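Nucleoside kinase (Methanococcus jannaschii, PDB 2C4E) catalyses the magnesium- or manganese-dependent transfer of phosphate from ATP to nucleosides, preferring inosine, guanosine and cytidine, to give nucleoside monophosphates. Local coordinates at residues R38-G43 with E279-Q284; A44-A49 with S59-C64; V50-L55 with Y249-L254; P232-G237 with T273-V278. All coordinates share one frame; numbering follows the deposited sequence.

Contact 1 of 4, residues R38-G43 with E279-Q284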
loop_
_atom_site.group_PDB
_atom_site.type_symbol
_atom_site.label_atom_id
_atom_site.label_comp_id
_atom_site.label_asym_id
_atom_site.label_seq_id
_atom_site.Cartn_x
_atom_site.Cartn_y
_atom_site.Cartn_z
ATOM N N ARG A 38 7.170 -1.630 -7.778
ATOM C CA ARG A 38 6.749 -2.360 -8.947
ATOM C C ARG A 38 5.650 -3.315 -8.512
ATOM O O ARG A 38 5.654 -3.799 -7.351
ATOM C CB ARG A 38 7.910 -3.112 -9.603
ATOM C CG ARG A 38 7.612 -3.524 -11.043
ATOM C CD ARG A 38 8.652 -4.458 -11.661
ATOM N NE ARG A 38 8.121 -5.209 -12.800
ATOM C CZ ARG A 38 8.853 -5.952 -13.630
ATOM N NH1 ARG A 38 10.169 -6.062 -13.468
ATOM N NH2 ARG A 38 8.263 -6.593 -14.634
ATOM N N LYS A 39 4.725 -3.538 -9.465
ATOM C CA LYS A 39 3.603 -4.471 -9.366
ATOM C C LYS A 39 4.039 -5.806 -9.982
ATOM O O LYS A 39 4.696 -5.824 -11.023
ATOM C CB LYS A 39 2.431 -3.847 -10.148
ATOM C CG LYS A 39 1.173 -4.653 -10.356
ATOM C CD LYS A 39 0.429 -4.186 -11.630
ATOM C CE LYS A 39 -1.006 -3.731 -11.367
ATOM N NZ LYS A 39 -1.302 -2.413 -11.999
ATOM N N TYR A 40 3.713 -6.913 -9.314
ATOM C CA TYR A 40 3.953 -8.263 -9.843
ATOM C C TYR A 40 2.648 -9.019 -9.840
ATOM O O TYR A 40 1.853 -8.881 -8.917
ATOM C CB TYR A 40 4.950 -9.042 -8.988
ATOM C CG TYR A 40 6.321 -8.424 -8.952
ATOM C CD1 TYR A 40 6.700 -7.610 -7.895
ATOM C CD2 TYR A 40 7.234 -8.645 -9.981
ATOM C CE1 TYR A 40 7.954 -7.025 -7.857
ATOM C CE2 TYR A 40 8.497 -8.073 -9.950
ATOM C CZ TYR A 40 8.849 -7.262 -8.885
ATOM O OH TYR A 40 10.092 -6.687 -8.841
ATOM N N TYR A 41 2.438 -9.819 -10.878
ATOM C CA TYR A 41 1.275 -10.690 -10.933
ATOM C C TYR A 41 1.438 -11.768 -9.868
ATOM O O TYR A 41 2.494 -12.400 -9.754
ATOM C CB TYR A 41 1.109 -11.272 -12.341
ATOM C CG TYR A 41 0.891 -10.211 -13.408
ATOM C CD1 TYR A 41 1.614 -10.227 -14.598
ATOM C CD2 TYR A 41 -0.018 -9.175 -13.215
ATOM C CE1 TYR A 41 1.422 -9.262 -15.562
ATOM C CE2 TYR A 41 -0.210 -8.203 -14.174
ATOM C CZ TYR A 41 0.513 -8.248 -15.348
ATOM O OH TYR A 41 0.320 -7.271 -16.304
ATOM N N GLY A 42 0.387 -11.957 -9.075
ATOM C CA GLY A 42 0.425 -12.858 -7.938
ATOM C C GLY A 42 -0.910 -13.465 -7.568
ATOM O O GLY A 42 -1.819 -13.565 -8.406
ATOM N N GLY A 43 -1.022 -13.854 -6.300
ATOM C CA GLY A 43 -2.149 -14.623 -5.792
ATOM C C GLY A 43 -1.832 -16.106 -5.892
ATOM O O GLY A 43 -1.464 -16.576 -6.960
ATOM N N GLU A 279 14.762 -17.563 -8.403
ATOM C CA GLU A 279 15.870 -16.839 -9.031
ATOM C C GLU A 279 15.526 -15.411 -9.463
ATOM O O GLU A 279 16.411 -14.670 -9.902
ATOM C CB GLU A 279 16.404 -17.611 -10.241
ATOM C CG GLU A 279 16.875 -19.014 -9.906
ATOM C CD GLU A 279 17.466 -19.750 -11.091
ATOM O OE1 GLU A 279 17.399 -19.242 -12.234
ATOM O OE2 GLU A 279 18.017 -20.844 -10.869
ATOM N N ALA A 280 14.254 -15.025 -9.349
ATOM C CA ALA A 280 13.817 -13.675 -9.724
ATOM C C ALA A 280 12.695 -13.164 -8.833
ATOM O O ALA A 280 12.008 -13.943 -8.163
ATOM C CB ALA A 280 13.371 -13.650 -11.174
ATOM N N LYS A 281 12.514 -11.842 -8.841
ATOM C CA LYS A 281 11.463 -11.207 -8.062
ATOM C C LYS A 281 10.131 -11.382 -8.761
ATOM O O LYS A 281 10.030 -11.202 -9.972
ATOM C CB LYS A 281 11.749 -9.715 -7.863
ATOM C CG LYS A 281 13.029 -9.430 -7.093
ATOM C CD LYS A 281 13.162 -7.954 -6.751
ATOM C CE LYS A 281 14.478 -7.663 -6.044
ATOM N NZ LYS A 281 14.419 -6.410 -5.240
ATOM N N GLY A 282 9.114 -11.710 -7.980
ATOM C CA GLY A 282 7.789 -11.976 -8.494
ATOM C C GLY A 282 7.549 -13.474 -8.538
ATOM O O GLY A 282 8.456 -14.262 -8.820
ATOM N N CYS A 283 6.321 -13.866 -8.251
ATOM C CA CYS A 283 5.976 -15.282 -8.146
ATOM C C CYS A 283 5.836 -15.966 -9.493
ATOM O O CYS A 283 5.903 -17.195 -9.571
ATOM C CB CYS A 283 4.683 -15.448 -7.365
ATOM S SG CYS A 283 4.804 -14.963 -5.643
ATOM N N GLN A 284 5.638 -15.191 -10.551
ATOM C CA GLN A 284 5.441 -15.773 -11.878
ATOM C C GLN A 284 6.537 -15.411 -12.874
ATOM O O GLN A 284 6.529 -15.884 -14.011
ATOM C CB GLN A 284 4.079 -15.358 -12.432
ATOM C CG GLN A 284 2.924 -15.742 -11.522
ATOM C CD GLN A 284 1.596 -15.201 -11.997
ATOM O OE1 GLN A 284 1.462 -14.827 -13.148
ATOM N NE2 GLN A 284 0.608 -15.173 -11.112
HETATM O O HOH W 1 5.095 -12.336 -10.893
HETATM O O HOH W 2 4.017 -12.132 -7.583
#

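Contact 2 of 4, residues A44-A49 with S59-C64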
loop_
_atom_site.group_PDB
_atom_site.type_symbol
_atom_site.label_atom_id
_atom_site.label_comp_id
_atom_site.label_asym_id
_atom_site.label_seq_id
_atom_site.Cartn_x
_atom_site.Cartn_y
_atom_site.Cartn_z
ATOM N N ALA A 44 -1.942 -16.839 -4.788
ATOM C CA ALA A 44 -1.571 -18.272 -4.778
ATOM C C ALA A 44 -2.244 -19.120 -5.864
ATOM O O ALA A 44 -1.579 -19.951 -6.490
ATOM C CB ALA A 44 -1.798 -18.868 -3.410
ATOM N N ALA A 45 -3.541 -18.928 -6.108
ATOM C CA ALA A 45 -4.224 -19.699 -7.147
ATOM C C ALA A 45 -3.679 -19.388 -8.530
ATOM O O ALA A 45 -3.361 -20.297 -9.282
ATOM C CB ALA A 45 -5.759 -19.490 -7.101
ATOM N N ALA A 46 -3.548 -18.106 -8.858
ATOM C CA ALA A 46 -3.025 -17.665 -10.138
ATOM C C ALA A 46 -1.577 -18.105 -10.332
ATOM O O ALA A 46 -1.210 -18.564 -11.405
ATOM C CB ALA A 46 -3.136 -16.168 -10.249
ATOM N N ASN A 47 -0.755 -17.961 -9.307
ATOM C CA ASN A 47 0.637 -18.409 -9.366
ATOM C C ASN A 47 0.704 -19.867 -9.802
ATOM O O ASN A 47 1.460 -20.249 -10.695
ATOM C CB ASN A 47 1.298 -18.299 -7.997
ATOM C CG ASN A 47 1.534 -16.853 -7.573
ATOM O OD1 ASN A 47 1.478 -15.943 -8.396
ATOM N ND2 ASN A 47 1.790 -16.648 -6.291
ATOM N N THR A 48 -0.105 -20.675 -9.152
ATOM C CA THR A 48 -0.137 -22.102 -9.432
ATOM C C THR A 48 -0.648 -22.349 -10.862
ATOM O O THR A 48 -0.055 -23.118 -11.596
ATOM C CB THR A 48 -0.983 -22.839 -8.380
ATOM O OG1 THR A 48 -0.497 -22.573 -7.050
ATOM C CG2 THR A 48 -0.823 -24.336 -8.515
ATOM N N ALA A 49 -1.733 -21.682 -11.262
ATOM C CA ALA A 49 -2.316 -21.855 -12.594
ATOM C C ALA A 49 -1.350 -21.486 -13.685
ATOM O O ALA A 49 -1.270 -22.172 -14.699
ATOM C CB ALA A 49 -3.601 -21.042 -12.747
ATOM N N SER A 59 -4.601 -25.161 -17.615
ATOM C CA SER A 59 -5.171 -24.792 -16.336
ATOM C C SER A 59 -6.324 -23.831 -16.530
ATOM O O SER A 59 -6.465 -23.175 -17.563
ATOM C CB SER A 59 -4.118 -24.186 -15.403
ATOM O OG SER A 59 -3.559 -23.006 -15.938
ATOM N N GLU A 60 -7.169 -23.785 -15.522
ATOM C CA GLU A 60 -8.257 -22.836 -15.473
ATOM C C GLU A 60 -8.250 -22.228 -14.086
ATOM O O GLU A 60 -7.817 -22.855 -13.131
ATOM C CB GLU A 60 -9.601 -23.502 -15.796
ATOM C CG GLU A 60 -10.094 -24.577 -14.838
ATOM C CD GLU A 60 -11.481 -25.108 -15.217
ATOM O OE1 GLU A 60 -11.908 -24.903 -16.368
ATOM O OE2 GLU A 60 -12.154 -25.739 -14.364
ATOM N N LEU A 61 -8.736 -21.008 -13.985
ATOM C CA LEU A 61 -8.670 -20.244 -12.761
ATOM C C LEU A 61 -10.053 -19.834 -12.297
ATOM O O LEU A 61 -10.886 -19.390 -13.111
ATOM C CB LEU A 61 -7.798 -19.020 -13.031
ATOM C CG LEU A 61 -7.268 -18.132 -11.904
ATOM C CD1 LEU A 61 -6.398 -18.876 -10.934
ATOM C CD2 LEU A 61 -6.480 -17.003 -12.550
ATOM N N LEU A 62 -10.315 -20.000 -11.004
ATOM C CA LEU A 62 -11.544 -19.525 -10.382
ATOM C C LEU A 62 -11.130 -18.591 -9.248
ATOM O O LEU A 62 -10.600 -19.044 -8.235
ATOM C CB LEU A 62 -12.392 -20.682 -9.842
ATOM C CG LEU A 62 -13.846 -20.319 -9.511
ATOM C CD1 LEU A 62 -14.635 -21.593 -9.285
ATOM C CD2 LEU A 62 -13.952 -19.402 -8.293
ATOM N N SER A 63 -11.355 -17.293 -9.454
ATOM C CA SER A 63 -11.041 -16.252 -8.485
ATOM C C SER A 63 -12.068 -15.135 -8.574
ATOM O O SER A 63 -12.743 -14.990 -9.592
ATOM C CB SER A 63 -9.671 -15.620 -8.769
ATOM O OG SER A 63 -8.651 -16.584 -8.914
ATOM N N CYS A 64 -12.169 -14.349 -7.509
ATOM C CA CYS A 64 -12.878 -13.071 -7.543
ATOM C C CYS A 64 -11.895 -11.922 -7.799
ATOM O O CYS A 64 -10.969 -11.693 -7.015
ATOM C CB CYS A 64 -13.602 -12.820 -6.220
ATOM S SG CYS A 64 -14.973 -13.944 -5.889
#

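Contact 3 of 4, residues V50-L55 with Y249-L254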
loop_
_atom_site.group_PDB
_atom_site.type_symbol
_atom_site.label_atom_id
_atom_site.label_comp_id
_atom_site.label_asym_id
_atom_site.label_seq_id
_atom_site.Cartn_x
_atom_site.Cartn_y
_atom_site.Cartn_z
ATOM N N VAL A 50 -0.632 -20.385 -13.490
ATOM C CA VAL A 50 0.356 -19.939 -14.465
ATOM C C VAL A 50 1.538 -20.904 -14.525
ATOM O O VAL A 50 1.995 -21.233 -15.610
ATOM C CB VAL A 50 0.808 -18.481 -14.193
ATOM C CG1 VAL A 50 1.960 -18.070 -15.127
ATOM C CG2 VAL A 50 -0.346 -17.534 -14.380
ATOM N N GLY A 51 2.020 -21.372 -13.375
ATOM C CA GLY A 51 3.087 -22.369 -13.343
ATOM C C GLY A 51 2.703 -23.664 -14.035
ATOM O O GLY A 51 3.507 -24.273 -14.749
ATOM N N ILE A 52 1.465 -24.092 -13.827
ATOM C CA ILE A 52 0.949 -25.313 -14.454
ATOM C C ILE A 52 0.951 -25.140 -15.964
ATOM O O ILE A 52 1.428 -26.005 -16.700
ATOM C CB ILE A 52 -0.460 -25.637 -13.924
ATOM C CG1 ILE A 52 -0.359 -26.150 -12.477
ATOM C CG2 ILE A 52 -1.146 -26.657 -14.816
ATOM C CD1 ILE A 52 -1.672 -26.083 -11.726
ATOM N N LYS A 53 0.462 -23.994 -16.423
ATOM C CA LYS A 53 0.352 -23.729 -17.858
ATOM C C LYS A 53 1.726 -23.664 -18.502
ATOM O O LYS A 53 1.913 -24.166 -19.595
ATOM C CB LYS A 53 -0.424 -22.444 -18.121
ATOM C CG LYS A 53 -0.733 -22.197 -19.598
ATOM C CD LYS A 53 -1.718 -23.238 -20.175
ATOM C CE LYS A 53 -2.070 -22.924 -21.610
ATOM N NZ LYS A 53 -3.256 -23.688 -22.111
ATOM N N LYS A 54 2.677 -23.049 -17.806
ATOM C CA LYS A 54 4.049 -22.940 -18.292
ATOM C C LYS A 54 4.687 -24.316 -18.465
ATOM O O LYS A 54 5.512 -24.496 -19.354
ATOM C CB LYS A 54 4.889 -22.079 -17.341
ATOM C CG LYS A 54 4.799 -20.575 -17.629
ATOM C CD LYS A 54 5.524 -20.228 -18.954
ATOM C CE LYS A 54 6.759 -19.321 -18.783
ATOM N NZ LYS A 54 7.970 -19.912 -19.421
ATOM N N LEU A 55 4.298 -25.265 -17.608
ATOM C CA LEU A 55 4.748 -26.665 -17.700
ATOM C C LEU A 55 3.997 -27.502 -18.748
ATOM O O LEU A 55 4.215 -28.704 -18.853
ATOM C CB LEU A 55 4.657 -27.345 -16.332
ATOM C CG LEU A 55 5.605 -26.752 -15.289
ATOM C CD1 LEU A 55 5.263 -27.264 -13.906
ATOM C CD2 LEU A 55 7.051 -27.023 -15.648
ATOM N N TYR A 249 6.201 -25.197 -6.464
ATOM C CA TYR A 249 6.375 -26.603 -6.134
ATOM C C TYR A 249 5.063 -27.339 -6.368
ATOM O O TYR A 249 5.053 -28.418 -6.914
ATOM C CB TYR A 249 6.775 -26.779 -4.671
ATOM C CG TYR A 249 6.960 -28.224 -4.232
ATOM C CD1 TYR A 249 8.242 -28.774 -4.098
ATOM C CD2 TYR A 249 5.869 -29.036 -3.922
ATOM C CE1 TYR A 249 8.422 -30.085 -3.708
ATOM C CE2 TYR A 249 6.050 -30.368 -3.513
ATOM C CZ TYR A 249 7.332 -30.875 -3.400
ATOM O OH TYR A 249 7.523 -32.186 -2.991
ATOM N N ARG A 250 3.959 -26.765 -5.896
ATOM C CA ARG A 250 2.648 -27.354 -6.119
ATOM C C ARG A 250 2.303 -27.410 -7.612
ATOM O O ARG A 250 1.818 -28.430 -8.082
ATOM C CB ARG A 250 1.582 -26.623 -5.292
ATOM C CG ARG A 250 1.683 -26.943 -3.794
ATOM C CD ARG A 250 1.851 -25.745 -2.919
ATOM N NE ARG A 250 1.991 -26.055 -1.495
ATOM C CZ ARG A 250 3.135 -26.121 -0.824
ATOM N NH1 ARG A 250 4.306 -25.950 -1.428
ATOM N NH2 ARG A 250 3.113 -26.381 0.482
ATOM N N ALA A 251 2.604 -26.349 -8.355
ATOM C CA ALA A 251 2.401 -26.326 -9.797
ATOM C C ALA A 251 3.142 -27.471 -10.477
ATOM O O ALA A 251 2.574 -28.183 -11.301
ATOM C CB ALA A 251 2.824 -24.976 -10.383
ATOM N N GLY A 252 4.402 -27.672 -10.107
ATOM C CA GLY A 252 5.209 -28.730 -10.683
ATOM C C GLY A 252 4.702 -30.107 -10.310
ATOM O O GLY A 252 4.597 -30.991 -11.168
ATOM N N PHE A 253 4.379 -30.282 -9.026
ATOM C CA PHE A 253 3.928 -31.568 -8.503
ATOM C C PHE A 253 2.646 -32.017 -9.208
ATOM O O PHE A 253 2.531 -33.131 -9.670
ATOM C CB PHE A 253 3.683 -31.446 -7.004
ATOM C CG PHE A 253 3.458 -32.753 -6.311
ATOM C CD1 PHE A 253 4.457 -33.297 -5.525
ATOM C CD2 PHE A 253 2.246 -33.423 -6.412
ATOM C CE1 PHE A 253 4.271 -34.501 -4.891
ATOM C CE2 PHE A 253 2.062 -34.637 -5.765
ATOM C CZ PHE A 253 3.089 -35.160 -4.993
ATOM N N LEU A 254 1.671 -31.122 -9.256
ATOM C CA LEU A 254 0.369 -31.428 -9.845
ATOM C C LEU A 254 0.452 -31.581 -11.370
ATOM O O LEU A 254 -0.244 -32.407 -11.951
ATOM C CB LEU A 254 -0.621 -30.325 -9.484
ATOM C CG LEU A 254 -0.901 -30.206 -7.988
ATOM C CD1 LEU A 254 -1.769 -28.990 -7.733
ATOM C CD2 LEU A 254 -1.589 -31.463 -7.475
#

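Contact 4 of 4, residues P232-G237 with T273-V278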
loop_
_atom_site.group_PDB
_atom_site.type_symbol
_atom_site.label_atom_id
_atom_site.label_comp_id
_atom_site.label_asym_id
_atom_site.label_seq_id
_atom_site.Cartn_x
_atom_site.Cartn_y
_atom_site.Cartn_z
ATOM N N PRO A 232 14.841 -34.327 -2.243
ATOM C CA PRO A 232 15.821 -33.296 -1.910
ATOM C C PRO A 232 15.414 -31.939 -2.461
ATOM O O PRO A 232 14.553 -31.831 -3.352
ATOM C CB PRO A 232 17.120 -33.794 -2.574
ATOM C CG PRO A 232 16.804 -35.131 -3.167
ATOM C CD PRO A 232 15.340 -35.232 -3.293
ATOM N N CYS A 233 16.001 -30.906 -1.878
ATOM C CA CYS A 233 15.952 -29.574 -2.441
ATOM C C CYS A 233 16.868 -29.559 -3.662
ATOM O O CYS A 233 17.922 -30.191 -3.647
ATOM C CB CYS A 233 16.436 -28.566 -1.404
ATOM S SG CYS A 233 16.259 -26.848 -1.918
ATOM N N ILE A 234 16.454 -28.864 -4.717
ATOM C CA ILE A 234 17.254 -28.735 -5.929
ATOM C C ILE A 234 17.910 -27.362 -5.899
ATOM O O ILE A 234 17.229 -26.343 -5.799
ATOM C CB ILE A 234 16.380 -28.905 -7.200
ATOM C CG1 ILE A 234 15.800 -30.325 -7.277
ATOM C CG2 ILE A 234 17.181 -28.576 -8.459
ATOM C CD1 ILE A 234 16.806 -31.417 -7.636
ATOM N N LYS A 235 19.237 -27.342 -5.976
ATOM C CA LYS A 235 19.997 -26.095 -5.883
ATOM C C LYS A 235 19.664 -25.131 -7.028
ATOM O O LYS A 235 19.720 -25.498 -8.208
ATOM C CB LYS A 235 21.502 -26.380 -5.867
ATOM C CG LYS A 235 21.985 -27.092 -4.612
ATOM C CD LYS A 235 23.500 -27.022 -4.476
ATOM C CE LYS A 235 24.003 -27.932 -3.367
ATOM N NZ LYS A 235 25.353 -27.528 -2.875
ATOM N N ALA A 236 19.306 -23.902 -6.661
ATOM C CA ALA A 236 19.075 -22.832 -7.629
ATOM C C ALA A 236 20.399 -22.135 -7.941
ATOM O O ALA A 236 21.434 -22.462 -7.357
ATOM C CB ALA A 236 18.062 -21.839 -7.078
ATOM N N GLY A 237 20.359 -21.174 -8.860
ATOM C CA GLY A 237 21.529 -20.390 -9.218
ATOM C C GLY A 237 21.865 -19.345 -8.165
ATOM O O GLY A 237 23.009 -19.252 -7.721
ATOM N N THR A 273 11.048 -27.214 -10.169
ATOM C CA THR A 273 10.298 -26.021 -10.557
ATOM C C THR A 273 10.542 -24.877 -9.599
ATOM O O THR A 273 10.778 -23.751 -10.026
ATOM C CB THR A 273 8.789 -26.309 -10.617
ATOM O OG1 THR A 273 8.545 -27.416 -11.485
ATOM C CG2 THR A 273 8.043 -25.145 -11.265
ATOM N N ALA A 274 10.488 -25.173 -8.300
ATOM C CA ALA A 274 10.705 -24.180 -7.256
ATOM C C ALA A 274 12.079 -23.552 -7.331
ATOM O O ALA A 274 12.251 -22.389 -6.958
ATOM C CB ALA A 274 10.505 -24.805 -5.877
ATOM N N SER A 275 13.057 -24.318 -7.816
ATOM C CA SER A 275 14.430 -23.833 -7.923
ATOM C C SER A 275 14.579 -22.731 -8.974
ATOM O O SER A 275 15.510 -21.935 -8.892
ATOM C CB SER A 275 15.396 -24.991 -8.216
ATOM O OG SER A 275 15.340 -25.404 -9.574
ATOM N N PHE A 276 13.678 -22.687 -9.960
ATOM C CA PHE A 276 13.687 -21.616 -10.964
ATOM C C PHE A 276 13.041 -20.332 -10.460
ATOM O O PHE A 276 13.526 -19.229 -10.726
ATOM C CB PHE A 276 12.953 -22.043 -12.233
ATOM C CG PHE A 276 13.762 -22.891 -13.143
ATOM C CD1 PHE A 276 13.610 -24.273 -13.143
ATOM C CD2 PHE A 276 14.670 -22.322 -14.017
ATOM C CE1 PHE A 276 14.369 -25.059 -13.987
ATOM C CE2 PHE A 276 15.423 -23.108 -14.861
ATOM C CZ PHE A 276 15.267 -24.481 -14.846
ATOM N N VAL A 277 11.916 -20.474 -9.769
ATOM C CA VAL A 277 11.103 -19.309 -9.422
ATOM C C VAL A 277 11.819 -18.416 -8.421
ATOM O O VAL A 277 11.730 -17.192 -8.497
ATOM C CB VAL A 277 9.703 -19.732 -8.910
ATOM C CG1 VAL A 277 8.875 -18.517 -8.524
ATOM C CG2 VAL A 277 9.008 -20.490 -9.986
ATOM N N VAL A 278 12.560 -19.024 -7.503
ATOM C CA VAL A 278 13.336 -18.262 -6.524
ATOM C C VAL A 278 14.473 -17.417 -7.111
ATOM O O VAL A 278 15.078 -16.626 -6.388
ATOM C CB VAL A 278 13.922 -19.168 -5.407
ATOM C CG1 VAL A 278 12.816 -19.811 -4.611
ATOM C CG2 VAL A 278 14.859 -20.234 -5.980
#

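Contact 1 of 4, residues R38-G43 with E279-Q284
At the edge of the substrate site, the end of lid strand 33-42 meets the loop 279-284, with Y40 lying against K281 and G282. The Y40 ring puts one face towards the backbone of G282. Ring atom CD2 is 3.7 Å from G282 CA. The ring's far end lies against K281, with Y40 OH 3.6 Å from K281 CB. Y40 has CG anti to its carbonyl carbon (chi1 -63°), which swings the ring over this loop. G282 has to be glycine here: a CB would strike the ring and the preceding carbonyl O. An alanine in place of Y40 would probably open a gap over G282 and leave the aliphatic part of K281 without its cover.

Further along, two waters join the backbones. Both donate to Y41 O. Water 1 accepts from Q284 N at 2.9 Å, and water 2 accepts from C283 N at 3.0 Å. The Q284 amide also packs on Y41, its OE1 3.7 Å from Y41 CB. The polar end of Q284 is held by others: OE1 by Y77, and NE2 by Y74 and the substrate-binding N47. Q284 thus acts as a second-shell residue. The strand then runs through G42 to the substrate-binding G43, at the N-cap of helix 44-54. This glycine pair, leading from lid strand into helix, is typical of the ribokinase (PfkB) fold.

Contact 2 of 4, residues A44-A49 with S59-C64
L61 has CG anti to its backbone N (chi1 -167°), and S59 holds OG between its N and its carbonyl carbon (chi1 61°); both side chains thereby meet helix 44-49. S59 OG donates to A49 O at 2.7 Å. The hydroxyl comes from above the carbonyl plane, at a C=O...O angle of 119°. The same OG lies 3.7 Å from A49 CB. Without the hydroxyl, as with a valine at S59, A49 O is likely to be left without its donor from the strand.

L61 fills the space between the helix and the sheet. Its CD1 presses on the helix backbone, 3.6 Å from A46 N, and also touches A45 CB at 3.9 Å and A49 CB at 4.0 Å. Its CD2 branch reaches A46 CB instead. This is an alpha/beta layer of the ribokinase fold: the helix packs on strand 58-62, an outermost strand, within this chain, of the eight-stranded sheet, and runs nearly antiparallel to it. The three alanines let the helix come close, with the segment axes 8.5 Å apart. The opposite side of the helix serves the active site. There N47, a substrate-binding residue, bonds through ND2 to D247, the inferred proton acceptor.

Contact 3 of 4, residues V50-L55 with Y249-L254
A251 and G51 meet at the tight part of this contact between two helices. A251 CB is 3.9 Å from G51 C and 3.8 Å from I52 N, so it rests directly on the backbone of the facing helix. A CB on G51 would run into that methyl. The small residues let the backbones approach closely, with I52 CA and A251 CA 5.0 Å apart.

I52 and L55 close over A251 and G252. I52 places CG1 anti to its carbonyl carbon (chi1 -73°), and this branch lies 3.8 Å from A251 O and 4.0 Å from A251 CB. L55 sends CD1 to G252 CA at 3.5 Å. That methyl also lies 3.9 Å from A251 O. The A251 carbonyl is therefore flanked by two aliphatic side chains. It still has a polar partner, accepting from S255 OG.

Both helices pack on the central sheet of the ribokinase fold. I52 and L254 both touch strand 7-11. Helix 245-258 brings D247, the inferred proton acceptor, to the substrate site. It also carries R250, the inferred transition-state stabiliser. The R250 guanidinium turns away from helix 44-54 and forms a salt bridge with D160.

The looser side is the far side of helix 50-54. The chains of K53 and K54 end well away from helix 245-258, and both residues are partly exposed. K53 NZ bonds to N58 and to the backbone of D82, and K54 NZ to the backbone of L287. V50 also faces away from A251 but is buried, against I83, Q284 and L287.

Contact 4 of 4, residues P232-G237 with T273-V278
S275 and A236 have the most surface covered here, with I234 next. S275 turns its CB towards the loop, where it sits 3.3 Å from I234 O. The I234 methyl CG2 approaches the same serine, 3.8 Å from OG and 4.0 Å from CB. S275 has OG between its backbone N and carbonyl carbon (chi1 77°). This position brings OG back to its own helix, where it bonds to A272 O. R296 also bonds to this hydroxyl. The serine therefore meets the loop by packing, and its hydrogen bonds lie outside this pair of segments.

In the ribokinase fold of this kinase, the loop 232-237 leaves the outermost sheet strand 228-231 on the way to helix 245-258. Here it lies beside the last turns of helix 263-277. A236 CB points at the helix and comes 3.1 Å from S275 O, a close approach to a carbonyl. The same methyl touches V278 CG2 at 3.7 Å. The other branch of I234, through CG1, ends away from S275, and I234 also packs on A271 one turn earlier. G237 N, at the loop's end, is held by E279.

From the N terminus, strand 33-42 opens contact 1, which closes only at 279-284. The other three contacts all fall within that long span. Contact 2 closes a short loop, tying helix 44-54 to strand 58-62. Contact 3 starts from the same helix and ends far along the chain on helix 245-258, so its segments alternate with those of contact 2. Contact 4 opens before 249-254 and closes after it, and so crosses contact 3; contacts 2 and 4 follow in series and do not touch. Helix 44-54 links the lid strand, the sheet and helix 245-258. The E279-G237 bond joins contact 1 to contact 4.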